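Side-chain contacts in putative peptide binding protein (Ruminococcus gnavus, PDB 3NOH), which is a putative peptide-binding protein whose exact function is unknown and whose family is grouped with the periplasmic binding proteins: residues K44-G49 and E82-A87; R75-L80 and V91-Y96. All blocks are in the same frame, centred on the assembly; numbering follows the deposited sequence.

Interaction 1: residues K44-G49 and E82-A87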
ATOM      1  N   LYS A  44      -4.610  -3.683   6.749  1.00 31.41           N
ATOM      2  CA  LYS A  44      -5.718  -3.839   5.844  1.00 32.42           C
ATOM      3  C   LYS A  44      -6.964  -3.131   6.357  1.00 37.09           C
ATOM      4  O   LYS A  44      -7.623  -2.398   5.607  1.00 37.50           O
ATOM      5  CB  LYS A  44      -6.020  -5.338   5.641  1.00 31.40           C
ATOM      6  CG  LYS A  44      -4.974  -6.069   4.834  1.00 32.11           C
ATOM      7  CD  LYS A  44      -5.256  -7.551   4.797  1.00 35.61           C
ATOM      8  CE  LYS A  44      -4.214  -8.352   4.062  1.00 39.99           C
ATOM      9  NZ  LYS A  44      -4.556  -9.808   4.130  1.00 37.44           N
ATOM     10  N   ALA A  45      -7.283  -3.375   7.632  1.00 36.38           N
ATOM     11  CA  ALA A  45      -8.439  -2.777   8.274  1.00 39.01           C
ATOM     12  C   ALA A  45      -8.306  -1.258   8.266  1.00 41.38           C
ATOM     13  O   ALA A  45      -9.291  -0.538   8.090  1.00 43.79           O
ATOM     14  CB  ALA A  45      -8.592  -3.295   9.718  1.00 41.23           C
ATOM     15  N   PHE A  46      -7.094  -0.762   8.492  1.00 36.13           N
ATOM     16  CA  PHE A  46      -6.900   0.686   8.532  1.00 38.81           C
ATOM     17  C   PHE A  46      -7.145   1.306   7.175  1.00 37.51           C
ATOM     18  O   PHE A  46      -7.826   2.326   7.063  1.00 40.19           O
ATOM     19  CB  PHE A  46      -5.488   1.042   8.973  1.00 36.49           C
ATOM     20  CG  PHE A  46      -5.296   2.526   9.261  1.00 33.60           C
ATOM     21  CD1 PHE A  46      -5.012   3.420   8.206  1.00 34.96           C
ATOM     22  CD2 PHE A  46      -5.365   2.997  10.547  1.00 36.95           C
ATOM     23  CE1 PHE A  46      -4.822   4.774   8.463  1.00 37.45           C
ATOM     24  CE2 PHE A  46      -5.187   4.361  10.831  1.00 39.97           C
ATOM     25  CZ  PHE A  46      -4.910   5.240   9.771  1.00 37.42           C
ATOM     26  N   VAL A  47      -6.564   0.697   6.146  1.00 39.16           N
ATOM     27  CA  VAL A  47      -6.698   1.217   4.809  1.00 41.52           C
ATOM     28  C   VAL A  47      -8.160   1.230   4.318  1.00 45.08           C
ATOM     29  O   VAL A  47      -8.542   2.157   3.618  1.00 51.00           O
ATOM     30  CB  VAL A  47      -5.735   0.474   3.818  1.00 39.63           C
ATOM     31  CG1 VAL A  47      -6.006   0.889   2.404  1.00 47.96           C
ATOM     32  CG2 VAL A  47      -4.282   0.745   4.197  1.00 36.28           C
ATOM     33  N   THR A  48      -8.976   0.251   4.723  1.00 44.05           N
ATOM     34  CA  THR A  48     -10.404   0.204   4.351  1.00 48.55           C
ATOM     35  C   THR A  48     -11.324   1.003   5.259  1.00 53.29           C
ATOM     36  O   THR A  48     -12.547   0.927   5.113  1.00 58.74           O
ATOM     37  CB  THR A  48     -10.905  -1.250   4.329  1.00 49.08           C
ATOM     38  OG1 THR A  48     -10.822  -1.816   5.649  1.00 51.43           O
ATOM     39  CG2 THR A  48     -10.077  -2.078   3.358  1.00 45.28           C
ATOM     40  N   GLY A  49     -10.769   1.743   6.219  1.00 54.20           N
ATOM     41  CA  GLY A  49     -11.585   2.527   7.155  1.00 55.22           C
ATOM     42  C   GLY A  49     -12.252   1.767   8.289  1.00 56.84           C
ATOM     43  O   GLY A  49     -12.986   2.366   9.056  1.00 61.20           O
ATOM     44  N   GLU A  82      -0.916  10.780   5.560  1.00 27.83           N
ATOM     45  CA  GLU A  82      -1.313  11.637   6.642  1.00 29.77           C
ATOM     46  C   GLU A  82      -2.112  10.881   7.746  1.00 28.65           C
ATOM     47  O   GLU A  82      -1.858  11.046   8.951  1.00 28.90           O
ATOM     48  CB  GLU A  82      -2.132  12.794   6.092  1.00 31.81           C
ATOM     49  CG  GLU A  82      -2.442  13.812   7.109  1.00 40.04           C
ATOM     50  CD  GLU A  82      -3.185  14.995   6.497  1.00 54.26           C
ATOM     51  OE1 GLU A  82      -3.161  15.146   5.242  1.00 58.11           O
ATOM     52  OE2 GLU A  82      -3.788  15.747   7.283  1.00 56.03           O
ATOM     53  N   ARG A  83      -3.048  10.038   7.324  1.00 28.48           N
ATOM     54  CA  ARG A  83      -3.837   9.302   8.315  0.50 30.70           C
ATOM     55  C   ARG A  83      -2.965   8.274   9.053  1.00 28.84           C
ATOM     56  O   ARG A  83      -3.110   8.133  10.278  1.00 32.16           O
ATOM     57  CB  ARG A  83      -5.078   8.649   7.688  0.50 29.18           C
ATOM     58  CG  ARG A  83      -6.100   9.650   7.159  0.50 31.90           C
ATOM     59  CD  ARG A  83      -7.417   8.954   6.696  0.50 32.92           C
ATOM     60  NE  ARG A  83      -7.242   7.869   5.717  0.50 36.65           N
ATOM     61  CZ  ARG A  83      -7.182   8.035   4.394  0.50 33.12           C
ATOM     62  NH1 ARG A  83      -7.250   9.252   3.871  0.50 33.09           N
ATOM     63  NH2 ARG A  83      -7.067   6.985   3.593  0.50 38.74           N
ATOM     64  N   LEU A  84      -2.081   7.579   8.334  1.00 29.45           N
ATOM     65  CA  LEU A  84      -1.192   6.622   8.986  1.00 30.17           C
ATOM     66  C   LEU A  84      -0.271   7.309   9.977  1.00 30.04           C
ATOM     67  O   LEU A  84      -0.139   6.843  11.106  1.00 30.30           O
ATOM     68  CB  LEU A  84      -0.398   5.817   7.949  1.00 28.69           C
ATOM     69  CG  LEU A  84      -1.191   4.725   7.206  1.00 27.16           C
ATOM     70  CD1 LEU A  84      -0.376   4.303   5.942  1.00 29.81           C
ATOM     71  CD2 LEU A  84      -1.521   3.556   8.204  1.00 32.12           C
ATOM     72  N   ASN A  85       0.295   8.470   9.608  1.00 27.46           N
ATOM     73  CA  ASN A  85       1.173   9.145  10.554  0.50 27.24           C
ATOM     74  C   ASN A  85       0.436   9.779  11.714  1.00 29.77           C
ATOM     75  O   ASN A  85       0.948   9.831  12.840  1.00 31.56           O
ATOM     76  CB  ASN A  85       2.145  10.075   9.838  0.50 26.61           C
ATOM     77  CG  ASN A  85       2.999   9.299   8.894  0.50 24.74           C
ATOM     78  OD1 ASN A  85       2.817   8.059   8.797  0.50 24.15           O
ATOM     79  ND2 ASN A  85       3.920   9.982   8.179  0.50 20.47           N
ATOM     80  N   ASP A  86      -0.799  10.203  11.490  1.00 31.06           N
ATOM     81  CA  ASP A  86      -1.646  10.647  12.595  1.00 35.09           C
ATOM     82  C   ASP A  86      -1.888   9.521  13.618  1.00 37.23           C
ATOM     83  O   ASP A  86      -2.043   9.777  14.813  1.00 38.98           O
ATOM     84  CB  ASP A  86      -2.997  11.150  12.052  1.00 38.47           C
ATOM     85  CG  ASP A  86      -2.891  12.523  11.369  1.00 45.10           C
ATOM     86  OD1 ASP A  86      -1.824  13.177  11.451  1.00 39.85           O
ATOM     87  OD2 ASP A  86      -3.877  12.936  10.725  1.00 44.65           O
ATOM     88  N   ALA A  87      -1.891   8.281  13.119  1.00 35.95           N
ATOM     89  CA  ALA A  87      -2.107   7.089  13.941  1.00 37.63           C
ATOM     90  C   ALA A  87      -0.796   6.566  14.562  1.00 40.92           C
ATOM     91  O   ALA A  87      -0.795   5.555  15.253  1.00 43.02           O
ATOM     92  CB  ALA A  87      -2.786   6.012  13.127  1.00 37.58           C
TER

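Interaction 2: residues R75-L80 and V91-Y96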
ATOM      1  N   ARG A  75      -2.548  11.224  -5.078  1.00 22.80           N
ATOM      2  CA  ARG A  75      -3.376  12.069  -4.191  0.50 25.50           C
ATOM      3  C   ARG A  75      -3.911  11.248  -3.020  1.00 27.49           C
ATOM      4  O   ARG A  75      -3.807  11.655  -1.838  1.00 27.43           O
ATOM      5  CB  ARG A  75      -4.561  12.676  -4.942  0.50 29.08           C
ATOM      6  CG  ARG A  75      -4.266  13.892  -5.777  0.50 38.02           C
ATOM      7  CD  ARG A  75      -5.475  14.869  -5.856  0.50 44.93           C
ATOM      8  NE  ARG A  75      -6.783  14.235  -6.029  0.50 47.86           N
ATOM      9  CZ  ARG A  75      -7.231  13.716  -7.169  0.50 42.74           C
ATOM     10  NH1 ARG A  75      -6.468  13.721  -8.257  0.50 42.75           N
ATOM     11  NH2 ARG A  75      -8.434  13.171  -7.216  0.50 43.74           N
ATOM     12  N   TYR A  76      -4.494  10.089  -3.349  1.00 26.73           N
ATOM     13  CA  TYR A  76      -5.041   9.124  -2.362  1.00 27.86           C
ATOM     14  C   TYR A  76      -3.936   8.668  -1.378  1.00 25.68           C
ATOM     15  O   TYR A  76      -4.141   8.680  -0.150  1.00 26.16           O
ATOM     16  CB  TYR A  76      -5.658   7.891  -3.066  1.00 26.77           C
ATOM     17  CG  TYR A  76      -5.988   6.783  -2.109  1.00 28.31           C
ATOM     18  CD1 TYR A  76      -7.204   6.779  -1.415  1.00 29.75           C
ATOM     19  CD2 TYR A  76      -5.064   5.774  -1.832  1.00 27.60           C
ATOM     20  CE1 TYR A  76      -7.488   5.753  -0.443  1.00 34.44           C
ATOM     21  CE2 TYR A  76      -5.347   4.765  -0.879  1.00 28.45           C
ATOM     22  CZ  TYR A  76      -6.549   4.773  -0.205  1.00 31.49           C
ATOM     23  OH  TYR A  76      -6.780   3.765   0.708  1.00 37.47           O
ATOM     24  N   ALA A  77      -2.781   8.322  -1.932  1.00 25.98           N
ATOM     25  CA  ALA A  77      -1.654   7.818  -1.152  1.00 22.90           C
ATOM     26  C   ALA A  77      -1.138   8.885  -0.171  1.00 21.99           C
ATOM     27  O   ALA A  77      -0.881   8.602   1.018  1.00 24.54           O
ATOM     28  CB  ALA A  77      -0.531   7.343  -2.098  1.00 20.89           C
ATOM     29  N   ASP A  78      -1.039  10.108  -0.651  1.00 22.86           N
ATOM     30  CA  ASP A  78      -0.539  11.208   0.189  1.00 22.59           C
ATOM     31  C   ASP A  78      -1.497  11.410   1.396  1.00 25.02           C
ATOM     32  O   ASP A  78      -1.065  11.690   2.505  1.00 27.02           O
ATOM     33  CB  ASP A  78      -0.333  12.503  -0.595  1.00 23.77           C
ATOM     34  CG  ASP A  78       0.874  12.474  -1.554  1.00 25.61           C
ATOM     35  OD1 ASP A  78       1.723  11.578  -1.421  1.00 26.55           O
ATOM     36  OD2 ASP A  78       0.927  13.381  -2.398  1.00 30.17           O
ATOM     37  N   SER A  79      -2.800  11.321   1.132  1.00 28.11           N
ATOM     38  CA  SER A  79      -3.825  11.450   2.173  1.00 28.21           C
ATOM     39  C   SER A  79      -3.758  10.304   3.182  1.00 28.25           C
ATOM     40  O   SER A  79      -3.872  10.530   4.398  1.00 29.64           O
ATOM     41  CB  SER A  79      -5.212  11.496   1.514  1.00 34.37           C
ATOM     42  OG  SER A  79      -5.408  12.748   0.886  1.00 38.83           O
ATOM     43  N   LEU A  80      -3.608   9.084   2.665  1.00 27.67           N
ATOM     44  CA  LEU A  80      -3.467   7.871   3.488  1.00 27.88           C
ATOM     45  C   LEU A  80      -2.241   8.000   4.375  1.00 27.90           C
ATOM     46  O   LEU A  80      -2.288   7.632   5.550  1.00 27.33           O
ATOM     47  CB  LEU A  80      -3.363   6.621   2.607  1.00 28.47           C
ATOM     48  CG  LEU A  80      -3.081   5.305   3.315  1.00 28.51           C
ATOM     49  CD1 LEU A  80      -4.184   4.922   4.327  1.00 31.22           C
ATOM     50  CD2 LEU A  80      -2.869   4.112   2.299  1.00 26.04           C
ATOM     51  N   VAL A  91       5.125   6.506   7.980  1.00 25.08           N
ATOM     52  CA  VAL A  91       5.051   6.031   6.605  1.00 23.03           C
ATOM     53  C   VAL A  91       5.435   7.161   5.647  1.00 21.95           C
ATOM     54  O   VAL A  91       5.191   8.352   5.931  1.00 23.14           O
ATOM     55  CB  VAL A  91       3.621   5.510   6.315  1.00 23.56           C
ATOM     56  CG1 VAL A  91       3.422   5.160   4.864  1.00 22.82           C
ATOM     57  CG2 VAL A  91       3.331   4.282   7.234  1.00 24.40           C
ATOM     58  N   GLN A  92       6.122   6.771   4.580  1.00 22.40           N
ATOM     59  CA  GLN A  92       6.442   7.650   3.438  1.00 20.44           C
ATOM     60  C   GLN A  92       5.836   7.060   2.172  1.00 21.26           C
ATOM     61  O   GLN A  92       5.780   5.825   1.993  1.00 20.37           O
ATOM     62  CB  GLN A  92       7.977   7.758   3.216  1.00 22.35           C
ATOM     63  CG  GLN A  92       8.720   8.175   4.361  1.00 26.08           C
ATOM     64  CD  GLN A  92      10.202   8.261   4.091  1.00 27.67           C
ATOM     65  OE1 GLN A  92      10.805   9.317   4.245  1.00 28.88           O
ATOM     66  NE2 GLN A  92      10.816   7.104   3.690  1.00 26.24           N
ATOM     67  N   ILE A  93       5.402   7.929   1.265  1.00 19.78           N
ATOM     68  CA  ILE A  93       4.997   7.564  -0.091  1.00 18.05           C
ATOM     69  C   ILE A  93       6.204   7.950  -1.026  1.00 17.24           C
ATOM     70  O   ILE A  93       6.767   9.019  -0.938  1.00 19.53           O
ATOM     71  CB  ILE A  93       3.777   8.353  -0.573  1.00 18.83           C
ATOM     72  CG1 ILE A  93       2.608   8.295   0.459  1.00 20.10           C
ATOM     73  CG2 ILE A  93       3.332   7.841  -1.986  1.00 19.86           C
ATOM     74  CD1 ILE A  93       2.208   6.862   0.815  1.00 22.37           C
ATOM     75  N   LYS A  94       6.546   6.997  -1.902  1.00 17.33           N
ATOM     76  CA  LYS A  94       7.619   7.157  -2.893  0.50 18.09           C
ATOM     77  C   LYS A  94       7.100   6.734  -4.237  1.00 17.84           C
ATOM     78  O   LYS A  94       6.652   5.581  -4.420  1.00 19.58           O
ATOM     79  CB  LYS A  94       8.808   6.271  -2.530  0.50 19.60           C
ATOM     80  CG  LYS A  94       9.511   6.697  -1.295  0.50 19.91           C
ATOM     81  CD  LYS A  94      10.807   5.937  -1.094  0.50 22.64           C
ATOM     82  CE  LYS A  94      11.412   6.328   0.202  0.50 19.16           C
ATOM     83  NZ  LYS A  94      12.553   5.413   0.585  0.50 23.83           N
ATOM     84  N   GLN A  95       7.125   7.669  -5.179  1.00 18.57           N
ATOM     85  CA  GLN A  95       6.636   7.422  -6.530  1.00 18.16           C
ATOM     86  C   GLN A  95       7.803   7.010  -7.420  1.00 18.45           C
ATOM     87  O   GLN A  95       8.928   7.519  -7.314  1.00 19.84           O
ATOM     88  CB  GLN A  95       5.853   8.616  -7.109  1.00 18.76           C
ATOM     89  CG  GLN A  95       6.663   9.827  -7.568  1.00 19.72           C
ATOM     90  CD  GLN A  95       7.071  10.798  -6.482  1.00 19.60           C
ATOM     91  OE1 GLN A  95       7.557  10.398  -5.401  1.00 19.98           O
ATOM     92  NE2 GLN A  95       6.952  12.095  -6.768  1.00 21.09           N
ATOM     93  N   TYR A  96       7.464   6.128  -8.347  1.00 20.52           N
ATOM     94  CA  TYR A  96       8.356   5.617  -9.379  1.00 20.12           C
ATOM     95  C   TYR A  96       7.577   5.484 -10.679  1.00 20.66           C
ATOM     96  O   TYR A  96       6.357   5.459 -10.680  1.00 19.58           O
ATOM     97  CB  TYR A  96       8.862   4.218  -8.986  1.00 23.84           C
ATOM     98  CG  TYR A  96       9.703   4.216  -7.741  1.00 20.21           C
ATOM     99  CD1 TYR A  96      11.068   4.562  -7.751  1.00 24.14           C
ATOM    100  CD2 TYR A  96       9.093   4.012  -6.501  1.00 23.23           C
ATOM    101  CE1 TYR A  96      11.792   4.639  -6.583  1.00 29.25           C
ATOM    102  CE2 TYR A  96       9.828   4.083  -5.342  1.00 24.14           C
ATOM    103  CZ  TYR A  96      11.152   4.393  -5.374  1.00 27.34           C
ATOM    104  OH  TYR A  96      11.874   4.467  -4.184  1.00 29.99           O
TER

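Interaction 1: residues K44-G49 and E82-A87
Phe-46 reaches from the last turn of helix 37-47 to the last turn of helix 71-86, where its ring meets Leu-84, Arg-83 and Ala-87. The ring has its CG swung opposite the backbone nitrogen (chi1 -170°), which carries it toward the neighbouring helix. Leu-84 lies over one of its faces. The methyl CD2 of Leu-84 is 3.8 Å from the centroid of the Phe-46 ring, a CH-pi contact displaced toward the rim. It stands 27° off the ring normal. The closest approach of this methyl is Leu-84 CD2 to Phe-46 CD1, at 3.5 Å. Although Leu-84 leaves its backbone across the direction of the partner helix, its branch at CG turns CD2 onto the ring.

At the far end of the ring, Phe-46 CZ approaches the carbonyl oxygen Arg-83 O at 3.4 Å, edge-on and near the ring plane, so the slightly positive rim faces a helical carbonyl. The aliphatic start of Arg-83 adds to this, its CB 4.0 Å from Phe-46 CE1. Ala-87, just past the helix, brings its CB to 3.7 Å from Phe-46 CE2. Replacing the ring with an alanine is likely to open a gap between the two helix ends and leave the Leu-84 methyl without its aromatic partner.

Thr-51 and Ile-54, from the loop that follows, also touch the Phe-46 side chain. Helix 37-47 closes at Gly-49, whose positive phi and bonds back into the last turn form a Schellman motif. The whole is helix-helix packing between the C-terminal ends of two helices of an alpha/beta fold, with the Phe-46 ring set between them and Val-47 alongside on Tyr-76 and Leu-80.

Interaction 2: residues R75-L80 and V91-Y96
Ile-93 meets Ala-77 and Asp-78, and through them strand 90-96 rests against helix 71-86. At the start of the strand segment, Val-91 turns its side chain to Phe-62 and Ile-64 of the adjacent strand 61-67, and its backbone N-H probably donates to Asn-85 OD1 near the end of the helix. Gln-92 then sends its amide nitrogen to Asp-63.

Ile-93 comes next and makes the contact with the helix. Its CG2 lies opposite the backbone nitrogen and CG1 beside it (chi1 -51°), an arrangement that spreads both branches over the helix surface. Ile-93 CG2 packs on Ala-77 CB at 3.9 Å, while Ile-93 CG1 sits 3.5 Å from the carbonyl oxygen Ala-77 O. Ile-93 CD1 bends back over the same residue, 4.0 Å from Ala-77 CB. Asp-78, on the exposed flank, crosses the isoleucine at a slant and brings OD1 to 3.9 Å from Ile-93 CG1.

Farther on, Lys-94 forms a salt bridge with Asp-63, and Tyr-96 sets its ring edge-to-face with Tyr-65.

Helix and strand thus meet by van der Waals packing: a branched aliphatic chain fits against a small alanine, letting the backbones come close, with Asp-78 at the solvent-facing margin.

Helix 71-86 is common to both contacts: its middle carries the 75-80 side of interaction 2 and its end the 82-87 side of interaction 1. Their centres lie 12 Å apart, and the segments alternate along the chain as 44-49, 75-80, 82-87, 91-96. Interaction 2 seats the helix on edge strand 90-96 within the beta-alpha-beta unit of strand 61-67, helix 71-86 and strand 90-96, whereas interaction 1 ties it to helix 37-47. Val-47 packs on Tyr-76 and Leu-80, and Leu-84 touches Val-91, joining the two. The two helices thus pack side by side against the five-stranded mixed sheet, with helix 71-86 held both to its edge strand and to its neighbour.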